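Local atomic coordinates of Atu0111 protein (Agrobacterium tumefaciens, PDB entry 2FSQ), a protein that is of unknown function but belongs to the 2H clan, whose characterised members include phosphoesterases, so a related activity is plausible. Residues G42-C47 and H84-Q89; F77-S82 and D228-K233; Q217-A222 and F232-V237. All blocks are in the same frame, centred on the assembly; numbering follows the deposited sequence. Where two conformers were deposited one is given.

Interaction 1: residues G42-C47 and H84-Q89. With ACY (acetic acid), chain B.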
loop_
_atom_site.group_PDB
_atom_site.type_symbol
_atom_site.label_atom_id
_atom_site.label_comp_id
_atom_site.label_asym_id
_atom_site.label_seq_id
_atom_site.Cartn_x
_atom_site.Cartn_y
_atom_site.Cartn_z
ATOM N N GLY A 42 -4.868 -12.459 4.396
ATOM C CA GLY A 42 -6.007 -11.583 4.191
ATOM C C GLY A 42 -6.381 -11.520 2.732
ATOM O O GLY A 42 -5.914 -12.331 1.912
ATOM N N ASN A 43 -7.211 -10.537 2.407
ATOM C CA ASN A 43 -7.565 -10.265 1.034
ATOM C C ASN A 43 -7.690 -8.751 0.846
ATOM O O ASN A 43 -7.645 -8.000 1.829
ATOM C CB ASN A 43 -8.820 -11.049 0.610
ATOM C CG ASN A 43 -10.011 -10.807 1.516
ATOM O OD1 ASN A 43 -10.346 -9.672 1.837
ATOM N ND2 ASN A 43 -10.696 -11.888 1.889
ATOM N N THR A 44 -7.773 -8.303 -0.404
ATOM C CA THR A 44 -7.618 -6.881 -0.689
ATOM C C THR A 44 -7.901 -6.614 -2.158
ATOM O O THR A 44 -7.869 -7.544 -2.961
ATOM C CB THR A 44 -6.182 -6.417 -0.340
ATOM O OG1 THR A 44 -6.051 -5.007 -0.542
ATOM C CG2 THR A 44 -5.142 -7.130 -1.178
ATOM N N VAL A 45 -8.169 -5.352 -2.501
ATOM C CA VAL A 45 -8.222 -4.938 -3.894
ATOM C C VAL A 45 -7.017 -4.031 -4.164
ATOM O O VAL A 45 -6.852 -2.984 -3.523
ATOM C CB VAL A 45 -9.503 -4.183 -4.246
ATOM C CG1 VAL A 45 -9.491 -3.836 -5.752
ATOM C CG2 VAL A 45 -10.730 -5.036 -3.913
ATOM N N VAL A 46 -6.184 -4.437 -5.126
ATOM C CA VAL A 46 -4.977 -3.667 -5.422
ATOM C C VAL A 46 -4.745 -3.562 -6.918
ATOM O O VAL A 46 -5.296 -4.349 -7.681
ATOM C CB VAL A 46 -3.696 -4.312 -4.780
ATOM C CG1 VAL A 46 -3.924 -4.665 -3.343
ATOM C CG2 VAL A 46 -3.217 -5.534 -5.556
ATOM N N CYS A 47 -3.915 -2.592 -7.303
ATOM C CA CYS A 47 -3.380 -2.475 -8.666
ATOM C C CYS A 47 -1.890 -2.765 -8.624
ATOM O O CYS A 47 -1.127 -1.990 -8.034
ATOM C CB CYS A 47 -3.571 -1.053 -9.194
ATOM S SG CYS A 47 -5.287 -0.546 -9.418
ATOM N N HIS A 84 2.430 -2.632 -5.447
ATOM C CA HIS A 84 1.046 -2.380 -5.807
ATOM C C HIS A 84 0.555 -1.134 -5.116
ATOM O O HIS A 84 1.116 -0.716 -4.102
ATOM C CB HIS A 84 0.144 -3.541 -5.333
ATOM C CG HIS A 84 0.228 -3.791 -3.858
ATOM N ND1 HIS A 84 -0.697 -3.332 -2.938
ATOM C CD2 HIS A 84 1.148 -4.483 -3.150
ATOM C CE1 HIS A 84 -0.326 -3.709 -1.721
ATOM N NE2 HIS A 84 0.787 -4.415 -1.828
HETATM N N MSE A 85 -0.496 -0.548 -5.670
HETATM C CA MSE A 85 -1.251 0.467 -4.957
HETATM C C MSE A 85 -2.550 -0.185 -4.498
HETATM O O MSE A 85 -3.348 -0.630 -5.320
HETATM C CB MSE A 85 -1.593 1.656 -5.860
HETATM C CG MSE A 85 -2.324 2.736 -5.071
HETATM SE SE MSE A 85 -2.981 4.169 -6.256
HETATM C CE MSE A 85 -4.634 3.298 -6.794
ATOM N N THR A 86 -2.798 -0.212 -3.191
ATOM C CA THR A 86 -4.095 -0.698 -2.693
ATOM C C THR A 86 -5.197 0.291 -3.092
ATOM O O THR A 86 -5.023 1.512 -3.017
ATOM C CB THR A 86 -4.029 -0.880 -1.180
ATOM O OG1 THR A 86 -3.013 -1.846 -0.908
ATOM C CG2 THR A 86 -5.366 -1.373 -0.593
ATOM N N VAL A 87 -6.300 -0.260 -3.594
ATOM C CA VAL A 87 -7.476 0.547 -3.918
ATOM C C VAL A 87 -8.472 0.480 -2.758
ATOM O O VAL A 87 -9.020 1.495 -2.351
ATOM C CB VAL A 87 -8.151 0.053 -5.203
ATOM C CG1 VAL A 87 -9.410 0.865 -5.533
ATOM C CG2 VAL A 87 -7.154 0.140 -6.363
ATOM N N PHE A 88 -8.684 -0.719 -2.212
ATOM C CA PHE A 88 -9.595 -0.887 -1.067
ATOM C C PHE A 88 -9.137 -2.081 -0.257
ATOM O O PHE A 88 -9.045 -3.184 -0.798
ATOM C CB PHE A 88 -11.037 -1.092 -1.562
ATOM C CG PHE A 88 -12.054 -1.063 -0.461
ATOM C CD1 PHE A 88 -12.642 0.131 -0.085
ATOM C CD2 PHE A 88 -12.438 -2.235 0.197
ATOM C CE1 PHE A 88 -13.594 0.179 0.930
ATOM C CE2 PHE A 88 -13.384 -2.196 1.231
ATOM C CZ PHE A 88 -13.977 -1.002 1.575
ATOM N N GLN A 89 -8.801 -1.867 1.022
ATOM C CA GLN A 89 -8.353 -2.968 1.879
ATOM C C GLN A 89 -9.480 -3.950 2.112
ATOM O O GLN A 89 -10.588 -3.543 2.457
ATOM C CB GLN A 89 -7.929 -2.473 3.259
ATOM C CG GLN A 89 -6.637 -1.709 3.303
ATOM C CD GLN A 89 -6.166 -1.473 4.743
ATOM O OE1 GLN A 89 -6.604 -2.155 5.667
ATOM N NE2 GLN A 89 -5.278 -0.505 4.931
HETATM C C ACY B . -0.380 -0.866 1.714
HETATM O O ACY B . 0.549 -1.423 1.068
HETATM O OXT ACY B . -1.566 -0.765 1.301
HETATM C CH3 ACY B . -0.048 -0.233 3.036
HETATM O O HOH W 1 -3.685 -4.243 0.032
#
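Two consecutive amides, those of Val87 and Phe88, converge on one carbonyl of the facing strand: Val87 N lies 2.8 Å from Val45 O and Phe88 N 3.2 Å from that oxygen, both arriving from the same face of the carbonyl plane. Val45 N replies with a bond to Phe88 O. This is a classic beta bulge; it shifts the antiparallel register by one residue where the chain of 84-89 turns a corner. Past it, regular pairing resumes as Cys47 N donates to Met85 O (selenomethionine) at 2.8 Å and Met85 N to Cys47 O. On the face of Val45 and Cys47, Cys47 SG touches Val87 CG2 at 3.6 Å, with helix 150-167 packing over Val45 and Phe88. Thr44, Val46 and Thr86 line the other face; the sequence His84-Met85-Thr86 is consistent with an HxT motif, as in 2H phosphoesterases, where two such motifs line the active site. CG of His84 lies between its own backbone N and carbonyl carbon (chi1 57°), a turn that brings ND1 within 3.5 Å of Val46 CG1. Thr86 OG1 lies at the edge of the ring, in its plane. It donates to OXT of the bound acetic acid at 2.9 Å and accepts from a water that also bonds Thr44 OG1, so its hydroxyl rotation is probably fixed. Thr182 OG1 is also hydrogen-bonded to the acetic acid, which probably came from the crystallisation liquor.

Interaction 2: residues F77-S82 and D228-K233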
loop_
_atom_site.group_PDB
_atom_site.type_symbol
_atom_site.label_atom_id
_atom_site.label_comp_id
_atom_site.label_asym_id
_atom_site.label_seq_id
_atom_site.Cartn_x
_atom_site.Cartn_y
_atom_site.Cartn_z
ATOM N N PHE A 77 11.974 -4.306 3.189
ATOM C CA PHE A 77 11.555 -4.076 1.806
ATOM C C PHE A 77 10.762 -5.266 1.303
ATOM O O PHE A 77 11.135 -6.421 1.541
ATOM C CB PHE A 77 12.781 -3.850 0.891
ATOM C CG PHE A 77 13.410 -2.494 1.051
ATOM C CD1 PHE A 77 13.111 -1.453 0.166
ATOM C CD2 PHE A 77 14.290 -2.250 2.099
ATOM C CE1 PHE A 77 13.695 -0.202 0.328
ATOM C CE2 PHE A 77 14.881 -1.018 2.262
ATOM C CZ PHE A 77 14.586 0.016 1.383
ATOM N N THR A 78 9.678 -4.979 0.595
ATOM C CA THR A 78 8.850 -6.000 -0.021
ATOM C C THR A 78 9.436 -6.361 -1.401
ATOM O O THR A 78 10.192 -5.585 -1.983
ATOM C CB THR A 78 7.424 -5.455 -0.174
ATOM O OG1 THR A 78 7.492 -4.229 -0.916
ATOM C CG2 THR A 78 6.835 -5.142 1.198
ATOM N N PRO A 79 9.082 -7.535 -1.940
ATOM C CA PRO A 79 9.629 -7.921 -3.253
ATOM C C PRO A 79 9.181 -6.981 -4.371
ATOM O O PRO A 79 8.068 -6.467 -4.346
ATOM C CB PRO A 79 9.050 -9.332 -3.486
ATOM C CG PRO A 79 8.758 -9.821 -2.087
ATOM C CD PRO A 79 8.259 -8.606 -1.350
ATOM N N VAL A 80 10.029 -6.788 -5.369
ATOM C CA VAL A 80 9.638 -5.974 -6.507
ATOM C C VAL A 80 8.338 -6.490 -7.136
ATOM O O VAL A 80 7.446 -5.697 -7.495
ATOM C CB VAL A 80 10.774 -5.891 -7.547
ATOM C CG1 VAL A 80 10.264 -5.263 -8.847
ATOM C CG2 VAL A 80 11.955 -5.116 -6.959
ATOM N N SER A 81 8.181 -7.808 -7.239
ATOM C CA SER A 81 6.990 -8.349 -7.893
ATOM C C SER A 81 5.691 -8.144 -7.085
ATOM O O SER A 81 4.608 -8.417 -7.602
ATOM C CB SER A 81 7.140 -9.837 -8.214
ATOM O OG SER A 81 7.284 -10.588 -7.015
ATOM N N SER A 82 5.822 -7.714 -5.824
ATOM C CA SER A 82 4.663 -7.445 -4.958
ATOM C C SER A 82 4.176 -6.018 -5.026
ATOM O O SER A 82 3.155 -5.715 -4.426
ATOM C CB SER A 82 4.972 -7.751 -3.493
ATOM O OG SER A 82 5.812 -6.747 -2.936
ATOM N N ASP A 228 0.964 -13.156 3.231
ATOM C CA ASP A 228 1.892 -12.233 3.879
ATOM C C ASP A 228 2.133 -11.114 2.861
ATOM O O ASP A 228 1.525 -11.111 1.779
ATOM C CB ASP A 228 3.215 -12.930 4.295
ATOM C CG ASP A 228 3.931 -13.595 3.145
ATOM O OD1 ASP A 228 3.802 -13.135 1.987
ATOM O OD2 ASP A 228 4.620 -14.609 3.414
HETATM N N MSE A 229 3.030 -10.197 3.178
HETATM C CA MSE A 229 3.232 -9.012 2.330
HETATM C C MSE A 229 4.008 -9.280 1.053
HETATM O O MSE A 229 4.223 -8.364 0.259
HETATM C CB MSE A 229 3.964 -7.936 3.120
HETATM C CG MSE A 229 3.181 -7.401 4.302
HETATM SE SE MSE A 229 1.346 -6.735 3.901
HETATM C CE MSE A 229 0.317 -8.219 4.587
ATOM N N ASN A 230 4.442 -10.521 0.859
ATOM C CA ASN A 230 5.346 -10.837 -0.258
ATOM C C ASN A 230 4.675 -11.071 -1.612
ATOM O O ASN A 230 5.347 -11.025 -2.643
ATOM C CB ASN A 230 6.191 -12.072 0.082
ATOM C CG ASN A 230 7.198 -11.813 1.166
ATOM O OD1 ASN A 230 7.400 -12.646 2.065
ATOM N ND2 ASN A 230 7.846 -10.671 1.098
ATOM N N HIS A 231 3.391 -11.404 -1.609
ATOM C CA HIS A 231 2.722 -11.816 -2.845
ATOM C C HIS A 231 1.222 -11.698 -2.732
ATOM O O HIS A 231 0.641 -12.080 -1.713
ATOM C CB HIS A 231 3.126 -13.256 -3.199
ATOM C CG HIS A 231 2.637 -13.705 -4.535
ATOM N ND1 HIS A 231 3.142 -13.210 -5.723
ATOM C CD2 HIS A 231 1.682 -14.601 -4.875
ATOM C CE1 HIS A 231 2.515 -13.785 -6.735
ATOM N NE2 HIS A 231 1.631 -14.638 -6.249
ATOM N N PHE A 232 0.613 -11.181 -3.794
ATOM C CA PHE A 232 -0.834 -10.943 -3.860
ATOM C C PHE A 232 -1.373 -11.645 -5.094
ATOM O O PHE A 232 -1.083 -11.235 -6.219
ATOM C CB PHE A 232 -1.124 -9.439 -3.895
ATOM C CG PHE A 232 -0.621 -8.735 -2.679
ATOM C CD1 PHE A 232 -1.465 -8.531 -1.590
ATOM C CD2 PHE A 232 0.703 -8.322 -2.586
ATOM C CE1 PHE A 232 -0.999 -7.928 -0.441
ATOM C CE2 PHE A 232 1.190 -7.747 -1.427
ATOM C CZ PHE A 232 0.327 -7.528 -0.353
ATOM N N LYS A 233 -2.115 -12.729 -4.876
ATOM C CA LYS A 233 -2.615 -13.540 -5.970
ATOM C C LYS A 233 -3.936 -12.971 -6.453
ATOM O O LYS A 233 -4.875 -12.848 -5.676
ATOM C CB LYS A 233 -2.785 -14.973 -5.489
ATOM C CG LYS A 233 -3.423 -15.883 -6.504
ATOM C CD LYS A 233 -3.341 -17.341 -6.040
ATOM C CE LYS A 233 -4.182 -18.263 -6.912
ATOM N NZ LYS A 233 -3.855 -18.174 -8.356
HETATM O O HOH W 2 5.062 -11.086 -5.427
HETATM O O HOH W 3 2.169 -9.820 -5.708
#
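Pro79 and Asn230 meet by close packing, the proline ring and the asparagine side chain lying at about a right angle. The amide nitrogen does the touching: Asn230 ND2 is 3.2 Å from Pro79 CD and 3.4 Å from CG of the same proline. With CG of Asn230 anti to its carbonyl carbon (chi1 -69°), the amide reaches back to this ring. Beside it, Ser82 CB lies 3.4 Å from Asn230 O, and Ser82 O stands obliquely off the Phe232 ring, 4.0 Å from Phe232 CD2.

Hydrogen bonds within each loop set the shapes that meet. Pro79 O takes both Ser82 N and Ser82 OG, the hydroxyl arriving at 2.7 Å in the carbonyl plane on a lone pair, which closes the 3-10 turn on itself. Across from it, a type I turn runs from Asp228 to His231, braced by an Asx turn in which Asp228 OD1 accepts from Asn230 N.

Water supplies the polar link between the loops. One molecule donates to Asn230 O at 2.8 Å and also bonds Ser81 OG and His231 ND1; another accepts from Phe232 N at 2.8 Å and gives only a weak bond to Ser81 O. Ser82 OG thus gives its proton within its own loop, and the join between these two strand-connecting loops rests on van der Waals fit and on bridging water rather than on direct polar bonds.

Interaction 3: residues Q217-A222 and F232-V237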
loop_
_atom_site.group_PDB
_atom_site.type_symbol
_atom_site.label_atom_id
_atom_site.label_comp_id
_atom_site.label_asym_id
_atom_site.label_seq_id
_atom_site.Cartn_x
_atom_site.Cartn_y
_atom_site.Cartn_z
ATOM N N GLN A 217 1.955 3.852 -14.335
ATOM C CA GLN A 217 1.242 2.817 -15.048
ATOM C C GLN A 217 0.977 1.634 -14.123
ATOM O O GLN A 217 1.884 1.181 -13.421
ATOM C CB GLN A 217 2.036 2.349 -16.256
ATOM C CG GLN A 217 1.213 1.436 -17.152
ATOM C CD GLN A 217 2.027 0.713 -18.191
ATOM O OE1 GLN A 217 3.217 0.938 -18.342
ATOM N NE2 GLN A 217 1.375 -0.187 -18.913
HETATM N N MSE A 218 -0.256 1.126 -14.140
HETATM C CA MSE A 218 -0.614 -0.031 -13.309
HETATM C C MSE A 218 -1.590 -0.959 -14.006
HETATM O O MSE A 218 -2.172 -0.623 -15.045
HETATM C CB MSE A 218 -1.184 0.418 -11.957
HETATM C CG MSE A 218 -0.154 1.088 -11.088
HETATM SE SE MSE A 218 -0.861 1.719 -9.398
HETATM C CE MSE A 218 -1.887 3.236 -10.052
ATOM N N ARG A 219 -1.736 -2.150 -13.444
ATOM C CA ARG A 219 -2.755 -3.074 -13.903
ATOM C C ARG A 219 -4.120 -2.572 -13.417
ATOM O O ARG A 219 -4.192 -1.793 -12.466
ATOM C CB ARG A 219 -2.513 -4.468 -13.311
ATOM C CG ARG A 219 -1.082 -5.001 -13.343
ATOM C CD ARG A 219 -1.104 -6.481 -12.969
ATOM N NE ARG A 219 0.227 -7.034 -12.722
ATOM C CZ ARG A 219 0.459 -8.135 -12.010
ATOM N NH1 ARG A 219 -0.547 -8.817 -11.472
ATOM N NH2 ARG A 219 1.701 -8.560 -11.826
ATOM N N PRO A 220 -5.212 -3.042 -14.041
ATOM C CA PRO A 220 -6.552 -2.745 -13.514
ATOM C C PRO A 220 -6.722 -3.278 -12.076
ATOM O O PRO A 220 -6.037 -4.227 -11.677
ATOM C CB PRO A 220 -7.487 -3.510 -14.450
ATOM C CG PRO A 220 -6.691 -3.785 -15.660
ATOM C CD PRO A 220 -5.262 -3.850 -15.278
ATOM N N PRO A 221 -7.637 -2.681 -11.314
ATOM C CA PRO A 221 -7.832 -3.171 -9.942
ATOM C C PRO A 221 -8.235 -4.642 -9.928
ATOM O O PRO A 221 -8.980 -5.097 -10.805
ATOM C CB PRO A 221 -8.994 -2.316 -9.424
ATOM C CG PRO A 221 -8.966 -1.079 -10.278
ATOM C CD PRO A 221 -8.544 -1.569 -11.648
ATOM N N ALA A 222 -7.746 -5.371 -8.933
ATOM C CA ALA A 222 -8.032 -6.782 -8.810
ATOM C C ALA A 222 -8.226 -7.156 -7.352
ATOM O O ALA A 222 -7.457 -6.724 -6.491
ATOM C CB ALA A 222 -6.880 -7.608 -9.417
ATOM N N PHE A 232 0.613 -11.181 -3.794
ATOM C CA PHE A 232 -0.834 -10.943 -3.860
ATOM C C PHE A 232 -1.373 -11.645 -5.094
ATOM O O PHE A 232 -1.083 -11.235 -6.219
ATOM C CB PHE A 232 -1.124 -9.439 -3.895
ATOM C CG PHE A 232 -0.621 -8.735 -2.679
ATOM C CD1 PHE A 232 -1.465 -8.531 -1.590
ATOM C CD2 PHE A 232 0.703 -8.322 -2.586
ATOM C CE1 PHE A 232 -0.999 -7.928 -0.441
ATOM C CE2 PHE A 232 1.190 -7.747 -1.427
ATOM C CZ PHE A 232 0.327 -7.528 -0.353
ATOM N N LYS A 233 -2.115 -12.729 -4.876
ATOM C CA LYS A 233 -2.615 -13.540 -5.970
ATOM C C LYS A 233 -3.936 -12.971 -6.453
ATOM O O LYS A 233 -4.875 -12.848 -5.676
ATOM C CB LYS A 233 -2.785 -14.973 -5.489
ATOM C CG LYS A 233 -3.423 -15.883 -6.504
ATOM C CD LYS A 233 -3.341 -17.341 -6.040
ATOM C CE LYS A 233 -4.182 -18.263 -6.912
ATOM N NZ LYS A 233 -3.855 -18.174 -8.356
ATOM N N GLU A 234 -3.999 -12.604 -7.736
ATOM C CA GLU A 234 -5.216 -12.045 -8.312
ATOM C C GLU A 234 -6.296 -13.101 -8.492
ATOM O O GLU A 234 -6.067 -14.151 -9.113
ATOM C CB GLU A 234 -4.940 -11.350 -9.649
ATOM C CG GLU A 234 -3.992 -10.160 -9.559
ATOM C CD GLU A 234 -3.941 -9.367 -10.844
ATOM O OE1 GLU A 234 -4.268 -9.942 -11.908
ATOM O OE2 GLU A 234 -3.549 -8.182 -10.805
ATOM N N LEU A 235 -7.474 -12.809 -7.959
ATOM C CA LEU A 235 -8.608 -13.733 -8.058
ATOM C C LEU A 235 -9.691 -13.208 -8.995
ATOM O O LEU A 235 -10.242 -13.965 -9.805
ATOM C CB LEU A 235 -9.196 -14.025 -6.664
ATOM C CG LEU A 235 -8.241 -14.606 -5.614
ATOM C CD1 LEU A 235 -8.942 -14.740 -4.265
ATOM C CD2 LEU A 235 -7.632 -15.950 -6.048
ATOM N N VAL A 236 -10.007 -11.914 -8.889
ATOM C CA VAL A 236 -11.010 -11.296 -9.751
ATOM C C VAL A 236 -10.451 -9.988 -10.271
ATOM O O VAL A 236 -10.126 -9.102 -9.482
ATOM C CB VAL A 236 -12.330 -10.973 -9.007
ATOM C CG1 VAL A 236 -13.372 -10.402 -9.976
ATOM C CG2 VAL A 236 -12.897 -12.199 -8.294
ATOM N N VAL A 237 -10.330 -9.872 -11.592
ATOM C CA VAL A 237 -9.809 -8.655 -12.202
ATOM C C VAL A 237 -10.960 -7.770 -12.685
ATOM O O VAL A 237 -11.882 -8.235 -13.384
ATOM C CB VAL A 237 -8.848 -8.986 -13.383
ATOM C CG1 VAL A 237 -8.350 -7.703 -14.034
ATOM C CG2 VAL A 237 -7.693 -9.830 -12.875
HETATM O O HOH W 4 -5.114 -6.706 -12.725
#
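Arg219 and Glu234 meet with their flat groups steeply turned, the guanidinium and carboxylate planes standing 77° apart. Arg219 NH1 points to Glu234 OE2 at 3.1 Å; the oxygen lies near the guanidinium plane, at its edge, yet the nitrogen arrives from above the carboxylate, 82° out of its plane. This salt bridge is therefore lopsided, using one nitrogen and one oxygen. Arg219 was modelled in two conformers, so the bridge is doubtful as a permanent feature; in the conformer described, its NE bonds Leu49 O. Both side chains are extended beyond CG, which lets them span the gap at an oblique crossing. Residues 217-222 lead into the first strand of the beta hairpin 222-226/233-237, and 232-237 supply its second, an outermost strand of the four-stranded sheet with a classic bulge where Leu235 and Val236 both face Phe223. Where the hairpin begins and ends, Ala222 pairs with Val237 in a non-hydrogen-bonded position: Ala222 CA makes a CH...O contact to Val236 O at 3.2 Å, and Ala222 CB lies 4.2 Å from Val237 CG2. Ala222 CB also comes within 3.7 Å of Glu234 OE2. A water donating to both Pro220 O, at 2.8 Å, and Glu234 OE2 gives that oxygen a second grip.

Overall arrangement
Interactions 1 and 3 lie on the same four-stranded antiparallel sheet, ordered 84-92, 42-48, 222-226, 233-237, with centres about 8 Å apart; they meet in the backbone hydrogen bond between Ala222 N and Val46 O. Interaction 2 joins the loops that lead into the two outermost strands, its centre about 12 Å from interaction 1 and 13 Å from interaction 3. Along the chain interaction 1 closes before interaction 3 opens, whereas the segments of interaction 2 alternate with those of interaction 1. Interaction 1 carries the face where acetic acid binds, probably the counterpart of the 2H active site, and Phe232, shared by interactions 2 and 3, extends the packing of His84 to both.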